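Local coordinates for pyridoxal kinase (Lactobacillus plantarum, PDB 3H74), which probably catalyses the ATP-dependent phosphorylation of pyridoxal to pyridoxal 5'-phosphate, at residues A[9-12]-A[18-21]; A[81-84]-A[88-91]; A[223-228]-A[232-237]; A[187-192]-A[237-242]. All coordinates share one frame; numbering follows the deposited sequence.

Contact 1: residues A[9-12]-A[18-21]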
loop_
_atom_site.group_PDB
_atom_site.type_symbol
_atom_site.label_atom_id
_atom_site.label_comp_id
_atom_site.label_asym_id
_atom_site.label_seq_id
_atom_site.Cartn_x
_atom_site.Cartn_y
_atom_site.Cartn_z
ATOM N N ALA A 9 -3.170 -8.800 1.407
ATOM C CA ALA A 9 -3.213 -8.986 2.851
ATOM C C ALA A 9 -3.099 -7.628 3.521
ATOM O O ALA A 9 -2.053 -6.975 3.437
ATOM C CB ALA A 9 -2.102 -9.912 3.314
ATOM N N GLU A 10 -4.195 -7.197 4.147
ATOM C CA GLU A 10 -4.240 -5.945 4.894
ATOM C C GLU A 10 -5.473 -5.961 5.771
ATOM O O GLU A 10 -6.218 -6.934 5.779
ATOM C CB GLU A 10 -4.194 -4.720 3.963
ATOM C CG GLU A 10 -5.343 -4.628 2.978
ATOM C CD GLU A 10 -5.009 -3.753 1.793
ATOM O OE1 GLU A 10 -3.840 -3.724 1.359
ATOM O OE2 GLU A 10 -5.921 -3.123 1.254
ATOM N N ASP A 11 -5.691 -4.892 6.524
ATOM C CA ASP A 11 -6.822 -4.873 7.444
ATOM C C ASP A 11 -8.147 -4.796 6.703
ATOM O O ASP A 11 -8.221 -4.254 5.595
ATOM C CB ASP A 11 -6.699 -3.693 8.400
ATOM C CG ASP A 11 -6.580 -2.370 7.663
ATOM O OD1 ASP A 11 -5.544 -2.130 7.038
ATOM O OD2 ASP A 11 -7.549 -1.570 7.676
ATOM N N LEU A 12 -9.185 -5.344 7.321
ATOM C CA LEU A 12 -10.556 -5.154 6.872
ATOM C C LEU A 12 -11.327 -4.497 8.005
ATOM O O LEU A 12 -11.484 -5.085 9.081
ATOM C CB LEU A 12 -11.204 -6.488 6.497
ATOM C CG LEU A 12 -12.692 -6.415 6.148
ATOM C CD1 LEU A 12 -12.946 -5.525 4.937
ATOM C CD2 LEU A 12 -13.237 -7.811 5.895
ATOM N N ILE A 18 -12.002 1.808 3.438
ATOM C CA ILE A 18 -10.564 1.863 3.212
ATOM C C ILE A 18 -10.023 0.443 3.045
ATOM O O ILE A 18 -10.795 -0.513 2.970
ATOM C CB ILE A 18 -9.818 2.654 4.336
ATOM C CG1 ILE A 18 -9.927 1.953 5.699
ATOM C CG2 ILE A 18 -10.329 4.101 4.433
ATOM C CD1 ILE A 18 -8.893 2.427 6.729
ATOM N N SER A 19 -8.705 0.338 2.937
ATOM C CA SER A 19 -7.979 -0.940 2.979
ATOM C C SER A 19 -8.649 -2.049 2.149
ATOM O O SER A 19 -8.918 -1.848 0.966
ATOM C CB SER A 19 -7.656 -1.331 4.430
ATOM O OG SER A 19 -8.816 -1.384 5.236
ATOM N N LEU A 20 -8.931 -3.211 2.737
ATOM C CA LEU A 20 -9.416 -4.334 1.948
ATOM C C LEU A 20 -10.752 -4.051 1.278
ATOM O O LEU A 20 -11.009 -4.512 0.167
ATOM C CB LEU A 20 -9.509 -5.585 2.809
ATOM C CG LEU A 20 -9.427 -6.943 2.122
ATOM C CD1 LEU A 20 -8.214 -7.061 1.197
ATOM C CD2 LEU A 20 -9.364 -8.005 3.209
ATOM N N SER A 21 -11.611 -3.274 1.947
ATOM C CA SER A 21 -12.912 -2.915 1.370
ATOM C C SER A 21 -12.792 -2.102 0.079
ATOM O O SER A 21 -13.704 -2.119 -0.751
ATOM C CB SER A 21 -13.772 -2.153 2.375
ATOM O OG SER A 21 -13.440 -0.786 2.408
#

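Contact 2: residues A[81-84]-A[88-91]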
loop_
_atom_site.group_PDB
_atom_site.type_symbol
_atom_site.label_atom_id
_atom_site.label_comp_id
_atom_site.label_asym_id
_atom_site.label_seq_id
_atom_site.Cartn_x
_atom_site.Cartn_y
_atom_site.Cartn_z
ATOM N N GLY A 81 -0.473 -4.708 2.663
ATOM C CA GLY A 81 -0.680 -3.412 3.300
ATOM C C GLY A 81 -0.464 -3.530 4.797
ATOM O O GLY A 81 0.407 -4.268 5.245
ATOM N N TYR A 82 -1.256 -2.794 5.571
ATOM C CA TYR A 82 -1.153 -2.820 7.030
ATOM C C TYR A 82 -1.156 -4.252 7.565
ATOM O O TYR A 82 -2.057 -5.033 7.248
ATOM C CB TYR A 82 -2.316 -2.038 7.651
ATOM C CG TYR A 82 -2.368 -2.092 9.161
ATOM C CD1 TYR A 82 -1.808 -1.079 9.933
ATOM C CD2 TYR A 82 -2.983 -3.157 9.819
ATOM C CE1 TYR A 82 -1.859 -1.126 11.327
ATOM C CE2 TYR A 82 -3.029 -3.218 11.215
ATOM C CZ TYR A 82 -2.461 -2.193 11.953
ATOM O OH TYR A 82 -2.500 -2.211 13.336
ATOM N N VAL A 83 -0.167 -4.578 8.393
ATOM C CA VAL A 83 -0.079 -5.907 9.007
ATOM C C VAL A 83 -0.469 -5.817 10.485
ATOM O O VAL A 83 -1.500 -6.361 10.895
ATOM C CB VAL A 83 1.310 -6.564 8.801
ATOM C CG1 VAL A 83 1.357 -7.911 9.488
ATOM C CG2 VAL A 83 1.605 -6.729 7.324
ATOM N N GLY A 84 0.344 -5.125 11.280
ATOM C CA GLY A 84 -0.052 -4.750 12.637
ATOM C C GLY A 84 0.686 -5.387 13.790
ATOM O O GLY A 84 0.581 -4.898 14.913
ATOM N N LEU A 88 2.894 -11.424 12.829
ATOM C CA LEU A 88 2.248 -11.541 11.522
ATOM C C LEU A 88 3.160 -11.133 10.364
ATOM O O LEU A 88 3.128 -11.768 9.313
ATOM C CB LEU A 88 0.908 -10.801 11.470
ATOM C CG LEU A 88 -0.241 -11.464 12.241
ATOM C CD1 LEU A 88 -1.548 -10.720 12.002
ATOM C CD2 LEU A 88 -0.375 -12.951 11.886
ATOM N N CYS A 89 3.992 -10.109 10.555
ATOM C CA CYS A 89 4.993 -9.763 9.548
ATOM C C CYS A 89 5.887 -10.957 9.236
ATOM O O CYS A 89 6.161 -11.257 8.081
ATOM C CB CYS A 89 5.858 -8.599 10.018
ATOM S SG CYS A 89 5.094 -6.981 9.844
ATOM N N GLN A 90 6.330 -11.641 10.289
ATOM C CA GLN A 90 7.201 -12.807 10.140
ATOM C C GLN A 90 6.506 -13.957 9.418
ATOM O O GLN A 90 7.077 -14.567 8.523
ATOM C CB GLN A 90 7.721 -13.261 11.504
ATOM C CG GLN A 90 8.639 -12.243 12.162
ATOM C CD GLN A 90 8.952 -12.565 13.614
ATOM O OE1 GLN A 90 8.267 -13.361 14.252
ATOM N NE2 GLN A 90 9.989 -11.930 14.144
ATOM N N GLN A 91 5.259 -14.220 9.799
ATOM C CA GLN A 91 4.462 -15.266 9.158
ATOM C C GLN A 91 4.271 -14.994 7.672
ATOM O O GLN A 91 4.446 -15.877 6.836
ATOM C CB GLN A 91 3.099 -15.373 9.831
ATOM C CG GLN A 91 3.148 -15.980 11.232
ATOM C CD GLN A 91 3.151 -17.511 11.229
ATOM O OE1 GLN A 91 2.827 -18.151 10.223
ATOM N NE2 GLN A 91 3.509 -18.098 12.361
#

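Contact 3: residues A[223-228]-A[232-237]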
loop_
_atom_site.group_PDB
_atom_site.type_symbol
_atom_site.label_atom_id
_atom_site.label_comp_id
_atom_site.label_asym_id
_atom_site.label_seq_id
_atom_site.Cartn_x
_atom_site.Cartn_y
_atom_site.Cartn_z
ATOM N N GLY A 223 -2.041 -3.406 -9.169
ATOM C CA GLY A 223 -2.879 -3.870 -10.265
ATOM C C GLY A 223 -2.287 -3.571 -11.628
ATOM O O GLY A 223 -2.315 -4.412 -12.533
ATOM N N LEU A 224 -1.748 -2.370 -11.794
ATOM C CA LEU A 224 -1.141 -1.994 -13.073
ATOM C C LEU A 224 0.161 -2.749 -13.340
ATOM O O LEU A 224 0.391 -3.237 -14.453
ATOM C CB LEU A 224 -0.927 -0.481 -13.155
ATOM C CG LEU A 224 -2.203 0.362 -13.213
ATOM C CD1 LEU A 224 -1.869 1.827 -12.987
ATOM C CD2 LEU A 224 -2.935 0.176 -14.548
ATOM N N LEU A 225 0.995 -2.873 -12.314
ATOM C CA LEU A 225 2.238 -3.621 -12.479
ATOM C C LEU A 225 1.953 -5.074 -12.820
ATOM O O LEU A 225 2.619 -5.653 -13.676
ATOM C CB LEU A 225 3.106 -3.528 -11.235
ATOM C CG LEU A 225 3.668 -2.141 -10.926
ATOM C CD1 LEU A 225 4.384 -2.180 -9.598
ATOM C CD2 LEU A 225 4.611 -1.661 -12.035
ATOM N N GLY A 226 0.942 -5.654 -12.177
ATOM C CA GLY A 226 0.586 -7.050 -12.423
ATOM C C GLY A 226 0.050 -7.295 -13.814
ATOM O O GLY A 226 0.027 -8.429 -14.283
ATOM N N ARG A 227 -0.381 -6.228 -14.480
ATOM C CA ARG A 227 -0.893 -6.329 -15.848
ATOM C C ARG A 227 0.180 -5.964 -16.876
ATOM O O ARG A 227 -0.104 -5.877 -18.073
ATOM C CB ARG A 227 -2.173 -5.497 -16.027
ATOM C CG ARG A 227 -3.394 -6.019 -15.243
ATOM C CD ARG A 227 -4.099 -7.220 -15.892
ATOM N NE ARG A 227 -5.030 -7.875 -14.964
ATOM C CZ ARG A 227 -4.727 -8.942 -14.231
ATOM N NH1 ARG A 227 -3.519 -9.501 -14.312
ATOM N NH2 ARG A 227 -5.630 -9.455 -13.407
ATOM N N GLY A 228 1.413 -5.771 -16.413
ATOM C CA GLY A 228 2.565 -5.669 -17.306
ATOM C C GLY A 228 3.029 -4.265 -17.630
ATOM O O GLY A 228 3.954 -4.082 -18.421
ATOM N N ALA A 232 7.335 3.504 -14.551
ATOM C CA ALA A 232 7.142 4.938 -14.763
ATOM C C ALA A 232 5.715 5.287 -15.217
ATOM O O ALA A 232 5.067 6.125 -14.582
ATOM C CB ALA A 232 8.198 5.515 -15.711
ATOM N N PRO A 233 5.208 4.652 -16.296
ATOM C CA PRO A 233 3.814 4.941 -16.664
ATOM C C PRO A 233 2.775 4.470 -15.636
ATOM O O PRO A 233 1.719 5.095 -15.507
ATOM C CB PRO A 233 3.638 4.217 -18.006
ATOM C CG PRO A 233 4.665 3.150 -18.009
ATOM C CD PRO A 233 5.834 3.716 -17.254
ATOM N N THR A 234 3.075 3.393 -14.911
ATOM C CA THR A 234 2.218 2.949 -13.802
ATOM C C THR A 234 2.070 4.055 -12.757
ATOM O O THR A 234 0.954 4.372 -12.321
ATOM C CB THR A 234 2.773 1.673 -13.131
ATOM O OG1 THR A 234 2.599 0.562 -14.015
ATOM C CG2 THR A 234 2.040 1.382 -11.826
ATOM N N LEU A 235 3.195 4.633 -12.343
ATOM C CA LEU A 235 3.154 5.663 -11.312
ATOM C C LEU A 235 2.438 6.912 -11.802
ATOM O O LEU A 235 1.675 7.518 -11.057
ATOM C CB LEU A 235 4.556 5.989 -10.797
ATOM C CG LEU A 235 5.282 4.839 -10.103
ATOM C CD1 LEU A 235 6.686 5.272 -9.711
ATOM C CD2 LEU A 235 4.504 4.324 -8.879
ATOM N N ALA A 236 2.661 7.277 -13.062
ATOM C CA ALA A 236 1.974 8.426 -13.650
ATOM C C ALA A 236 0.456 8.210 -13.630
ATOM O O ALA A 236 -0.290 9.073 -13.169
ATOM C CB ALA A 236 2.482 8.694 -15.061
ATOM N N ARG A 237 0.009 7.050 -14.105
ATOM C CA ARG A 237 -1.421 6.756 -14.146
ATOM C C ARG A 237 -2.013 6.661 -12.740
ATOM O O ARG A 237 -3.101 7.195 -12.481
ATOM C CB ARG A 237 -1.697 5.476 -14.926
ATOM C CG ARG A 237 -3.155 5.037 -14.909
ATOM C CD ARG A 237 -3.372 3.899 -15.878
ATOM N NE ARG A 237 -3.500 4.410 -17.236
ATOM C CZ ARG A 237 -3.057 3.803 -18.334
ATOM N NH1 ARG A 237 -3.246 4.375 -19.515
ATOM N NH2 ARG A 237 -2.418 2.639 -18.265
#

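Contact 4: residues A[187-192]-A[237-242]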
loop_
_atom_site.group_PDB
_atom_site.type_symbol
_atom_site.label_atom_id
_atom_site.label_comp_id
_atom_site.label_asym_id
_atom_site.label_seq_id
_atom_site.Cartn_x
_atom_site.Cartn_y
_atom_site.Cartn_z
ATOM N N ILE A 187 1.779 16.833 -5.686
ATOM C CA ILE A 187 2.161 15.759 -4.777
ATOM C C ILE A 187 2.238 14.472 -5.596
ATOM O O ILE A 187 1.480 14.278 -6.537
ATOM C CB ILE A 187 1.219 15.662 -3.547
ATOM C CG1 ILE A 187 1.823 14.730 -2.481
ATOM C CG2 ILE A 187 -0.207 15.257 -3.955
ATOM C CD1 ILE A 187 1.139 14.775 -1.114
ATOM N N GLY A 188 3.187 13.605 -5.267
ATOM C CA GLY A 188 3.351 12.392 -6.046
ATOM C C GLY A 188 4.498 11.516 -5.602
ATOM O O GLY A 188 4.941 11.578 -4.454
ATOM N N CYS A 189 4.973 10.718 -6.549
ATOM C CA CYS A 189 5.917 9.640 -6.288
ATOM C C CYS A 189 7.299 9.960 -6.826
ATOM O O CYS A 189 7.449 10.488 -7.932
ATOM C CB CYS A 189 5.408 8.352 -6.941
ATOM S SG CYS A 189 3.885 7.688 -6.222
ATOM N N ALA A 190 8.308 9.616 -6.039
ATOM C CA ALA A 190 9.694 9.730 -6.477
ATOM C C ALA A 190 10.373 8.384 -6.383
ATOM O O ALA A 190 10.138 7.630 -5.439
ATOM C CB ALA A 190 10.436 10.754 -5.645
ATOM N N TRP A 191 11.227 8.089 -7.357
ATOM C CA TRP A 191 11.932 6.813 -7.414
ATOM C C TRP A 191 13.194 6.965 -8.265
ATOM O O TRP A 191 13.365 7.973 -8.962
ATOM C CB TRP A 191 11.016 5.718 -7.983
ATOM C CG TRP A 191 10.820 5.801 -9.461
ATOM C CD1 TRP A 191 11.414 5.015 -10.402
ATOM C CD2 TRP A 191 9.976 6.716 -10.179
ATOM N NE1 TRP A 191 11.006 5.384 -11.654
ATOM C CE2 TRP A 191 10.126 6.427 -11.549
ATOM C CE3 TRP A 191 9.111 7.753 -9.799
ATOM C CZ2 TRP A 191 9.441 7.127 -12.543
ATOM C CZ3 TRP A 191 8.434 8.458 -10.793
ATOM C CH2 TRP A 191 8.602 8.137 -12.147
ATOM N N LEU A 192 14.063 5.959 -8.213
ATOM C CA LEU A 192 15.276 5.950 -9.030
ATOM C C LEU A 192 15.045 5.165 -10.308
ATOM O O LEU A 192 14.546 4.042 -10.266
ATOM C CB LEU A 192 16.441 5.329 -8.257
ATOM C CG LEU A 192 16.939 6.024 -6.987
ATOM C CD1 LEU A 192 17.956 5.141 -6.283
ATOM C CD2 LEU A 192 17.517 7.405 -7.267
ATOM N N ARG A 237 0.009 7.050 -14.105
ATOM C CA ARG A 237 -1.421 6.756 -14.146
ATOM C C ARG A 237 -2.013 6.661 -12.740
ATOM O O ARG A 237 -3.101 7.195 -12.481
ATOM C CB ARG A 237 -1.697 5.476 -14.926
ATOM C CG ARG A 237 -3.155 5.037 -14.909
ATOM C CD ARG A 237 -3.372 3.899 -15.878
ATOM N NE ARG A 237 -3.500 4.410 -17.236
ATOM C CZ ARG A 237 -3.057 3.803 -18.334
ATOM N NH1 ARG A 237 -3.246 4.375 -19.515
ATOM N NH2 ARG A 237 -2.418 2.639 -18.265
ATOM N N ALA A 238 -1.304 5.996 -11.827
ATOM C CA ALA A 238 -1.809 5.820 -10.470
ATOM C C ALA A 238 -2.008 7.161 -9.777
ATOM O O ALA A 238 -3.013 7.379 -9.099
ATOM C CB ALA A 238 -0.887 4.927 -9.666
ATOM N N ASN A 239 -1.073 8.070 -9.974
ATOM C CA ASN A 239 -1.227 9.413 -9.385
ATOM C C ASN A 239 -2.418 10.195 -9.957
ATOM O O ASN A 239 -3.139 10.836 -9.263
ATOM C CB ASN A 239 0.135 10.168 -9.505
ATOM C CG ASN A 239 1.113 9.697 -8.437
ATOM O OD1 ASN A 239 1.056 10.124 -7.362
ATOM N ND2 ASN A 239 1.869 8.717 -8.744
ATOM N N GLN A 240 -2.595 10.078 -11.247
ATOM C CA GLN A 240 -3.700 10.722 -11.905
ATOM C C GLN A 240 -5.033 10.138 -11.406
ATOM O O GLN A 240 -5.945 10.846 -11.125
ATOM C CB GLN A 240 -3.646 10.586 -13.433
ATOM C CG GLN A 240 -5.031 11.033 -14.018
ATOM C CD GLN A 240 -5.042 11.343 -15.524
ATOM O OE1 GLN A 240 -5.352 10.450 -16.328
ATOM N NE2 GLN A 240 -4.737 12.583 -15.884
ATOM N N TRP A 241 -5.085 8.825 -11.302
ATOM C CA TRP A 241 -6.329 8.147 -10.856
ATOM C C TRP A 241 -6.656 8.465 -9.389
ATOM O O TRP A 241 -7.776 8.693 -9.044
ATOM C CB TRP A 241 -6.136 6.639 -11.094
ATOM C CG TRP A 241 -6.385 6.195 -12.520
ATOM C CD1 TRP A 241 -6.681 6.964 -13.573
ATOM C CD2 TRP A 241 -6.431 4.849 -12.967
ATOM N NE1 TRP A 241 -6.905 6.179 -14.671
ATOM C CE2 TRP A 241 -6.770 4.877 -14.314
ATOM C CE3 TRP A 241 -6.249 3.625 -12.351
ATOM C CZ2 TRP A 241 -6.891 3.703 -15.081
ATOM C CZ3 TRP A 241 -6.391 2.450 -13.124
ATOM C CH2 TRP A 241 -6.695 2.533 -14.461
ATOM N N LEU A 242 -5.635 8.529 -8.548
ATOM C CA LEU A 242 -5.864 8.913 -7.146
ATOM C C LEU A 242 -6.347 10.404 -7.056
ATOM O O LEU A 242 -7.222 10.681 -6.339
ATOM C CB LEU A 242 -4.610 8.703 -6.304
ATOM C CG LEU A 242 -4.794 9.045 -4.829
ATOM C CD1 LEU A 242 -5.768 7.985 -4.171
ATOM C CD2 LEU A 242 -3.348 9.144 -4.118
HETATM O O HOH W 1 -0.733 12.610 -6.820
#

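Contact 1: residues A[9-12]-A[18-21]
Two carboxylates, those of Asp11 and Glu10, meet the start of helix 19-29 in different ways. Ser19 approaches the Asp11 group from one face: its OG stands well out of the carboxylate plane, 2.8 Å from Asp11 OD2. The same hydroxyl is 3.0 Å from Asp11 O, and its single proton can serve either oxygen. Asp11 CG sits between its own backbone N and carbonyl carbon (chi1 56°), which brings the carboxylate round to the serine although its CB points away from the helix. Glu10 reaches forward instead and lays OE2 against the peptide joining Ser19 and Leu20, 3.1 Å from Ser19 C; its approach to the amide of Leu20 is too poorly angled for a bond. That amide donates to Asp11 O at 3.1 Å, tying the strand's carbonyl to the beginning of the helix. Farther along, Leu12 CD1 packs on Leu20 CB at 4.0 Å, the two side chains crossing at about a right angle. Ser19 N also makes a weak hydrogen bond to Asp215 of the family's Gly-Thr-Gly-Asp signature. The arrangement is the strand-to-helix turn of a beta-alpha-beta unit, 4-13, 19-29 and 32-42, in a ribokinase-type fold.

Contact 2: residues A[81-84]-A[88-91]
Val83 and Cys89 bring the backbones closest, with 6.4 Å between Val83 CA and Cys89 CA, as the irregular loop after strand 77-80 turns back beside the early part of helix 86-98. A single branch of one valine makes the closest contacts. Val83 CG1, anti to the backbone N (chi1 178°), points at the helix and lies 3.5 Å from Leu88 CB, the two side chains crossing at a slant. The same methyl is 3.6 Å from Cys89 N, so it rests on the helix backbone as well as on side chains. Cys89 flanks it: with SG turned beside its own backbone N (chi1 -79°), the sulfur reaches 3.9 Å from both Val83 CG1 and Val83 CB. Leu88 offers mainly its CB to the valine, while its side chain also touches Leu61 of helix 61-70. Tyr124 of helix 122-131 packs on both Val83 and Cys89.

The loop is tied to its surroundings by polar bonds: Tyr82 O is bonded to Thr39 OG1, and Gly84 N donates to Tyr124 OH and passes over one face of the Tyr82 ring, offset toward the rim. A side chain at Gly84 would collide with that ring and with the preceding carbonyl. On the helix side, Leu88 N is bonded to Ser85 OG.

The side-chain contacts between the segments are apolar, and no polar bond links them. Such contacts have little directional preference, so the valine is probably placed by the loop's shape and its polar ties, while burial and dispersion are likely to supply the attraction.

Contact 3: residues A[223-228]-A[232-237]
Thr234 presses between Leu224 and Leu225, the last leucines of helix 213-226. Its CG2 meets Leu224 CB at 3.7 Å, while its OG1 lies 3.6 Å from Leu225 CD2, the Leu225 and Thr234 side chains crossing at about a right angle. Beside them Arg237 contributes its aliphatic part: Leu224 CD1 rests 3.9 Å from Arg237 CD. The arginine leaves the helix with CG anti to the backbone N and bends at chi3 (-80°), and Leu224 CD2 comes to the edge of its guanidinium, near the plane. Behind this layer, Thr234 OG1 is hydrogen-bonded to Pro230 O, which helps to fix the rotation of the threonine, with CG2 and OG1 both against the leucines. An alanine at this position would lose both the bond to Pro230 and the methyl against Leu224, and is likely to leave a gap between the two helices. Leu273 of helix 264-274 also touches Leu224 and Arg237. The first helix ends in a Schellman motif, with Gly228 N bonded to Leu225 O and Tyr229 N to Leu224 O; Gly228, at positive phi, is its C-prime residue. The whole is a helical hairpin in which a short glycine-containing turn joins helices 213-226 and 231-251.

Contact 4: residues A[187-192]-A[237-242]
A buried strand-to-helix contact, small and largely polar, joins Cys189 and Gly188 of strand 186-192 to Asn239 of helix 231-251. The strand is the central one of a three-stranded antiparallel sheet, and the helix lies against it nearly antiparallel: the axes of the two segments approach to 8.8 Å at an angle of 163°. Asn239 carries the whole contact through its amide. Its ND2 donates to Cys189 SG at 3.4 Å in a nearly straight bond (N-H...S 169°), the sulfur lying exactly in the amide plane. Cys189 CB points toward the helix, and SG, beside the backbone N (chi1 -67°), accepts the bond. The same nitrogen is bonded to Leu235 O, one turn earlier in the helix, so two acceptors hold the amide's orientation.

The opposite end of the amide faces the strand backbone. Asn239 OD1 rests 3.5 Å from Gly188 CA. A water donates to both Asn239 OD1, at 3.1 Å, and Ile187 O, at 2.8 Å, bridging helix and strand. Cys201 of the neighbouring strand 198-204 packs on the asparagine as well.

A leucine in place of Asn239 would probably leave Cys189 SG without its donor and the bridging water without one of its two acceptors. The amide thus uses both of its ends, nitrogen toward sulfur and Leu235 O, oxygen toward water, which implies that this buried polar group is satisfied at each end, by a helix carbonyl and a water, with sulfur as the softer, weaker acceptor.

Contacts 1 and 2 adjoin where strand 4-13 meets the loop that follows its neighbour, strand 77-80: Ala9 O lies 2.9 Å from Gly81 N, a probable hydrogen bond. Contacts 3 and 4 form a second pair, with centres about 10 Å apart; they share Arg237 and touch where Leu235 CD1 packs 3.5 Å from Trp191 CE3. The pairs are separate, contacts 2 and 4 having centres about 25 Å apart. Contact 1 reaches Asp215 of the Gly-Thr-Gly-Asp motif, which in ribokinase-type relatives supplies the catalytic base, so it probably borders the active site; helix 213-226, which carries Asp215, ends in contact 3. Near contact 4, a glycerol, probably from the crystallisation liquor, lies about 4 Å from the Ile187 side chain.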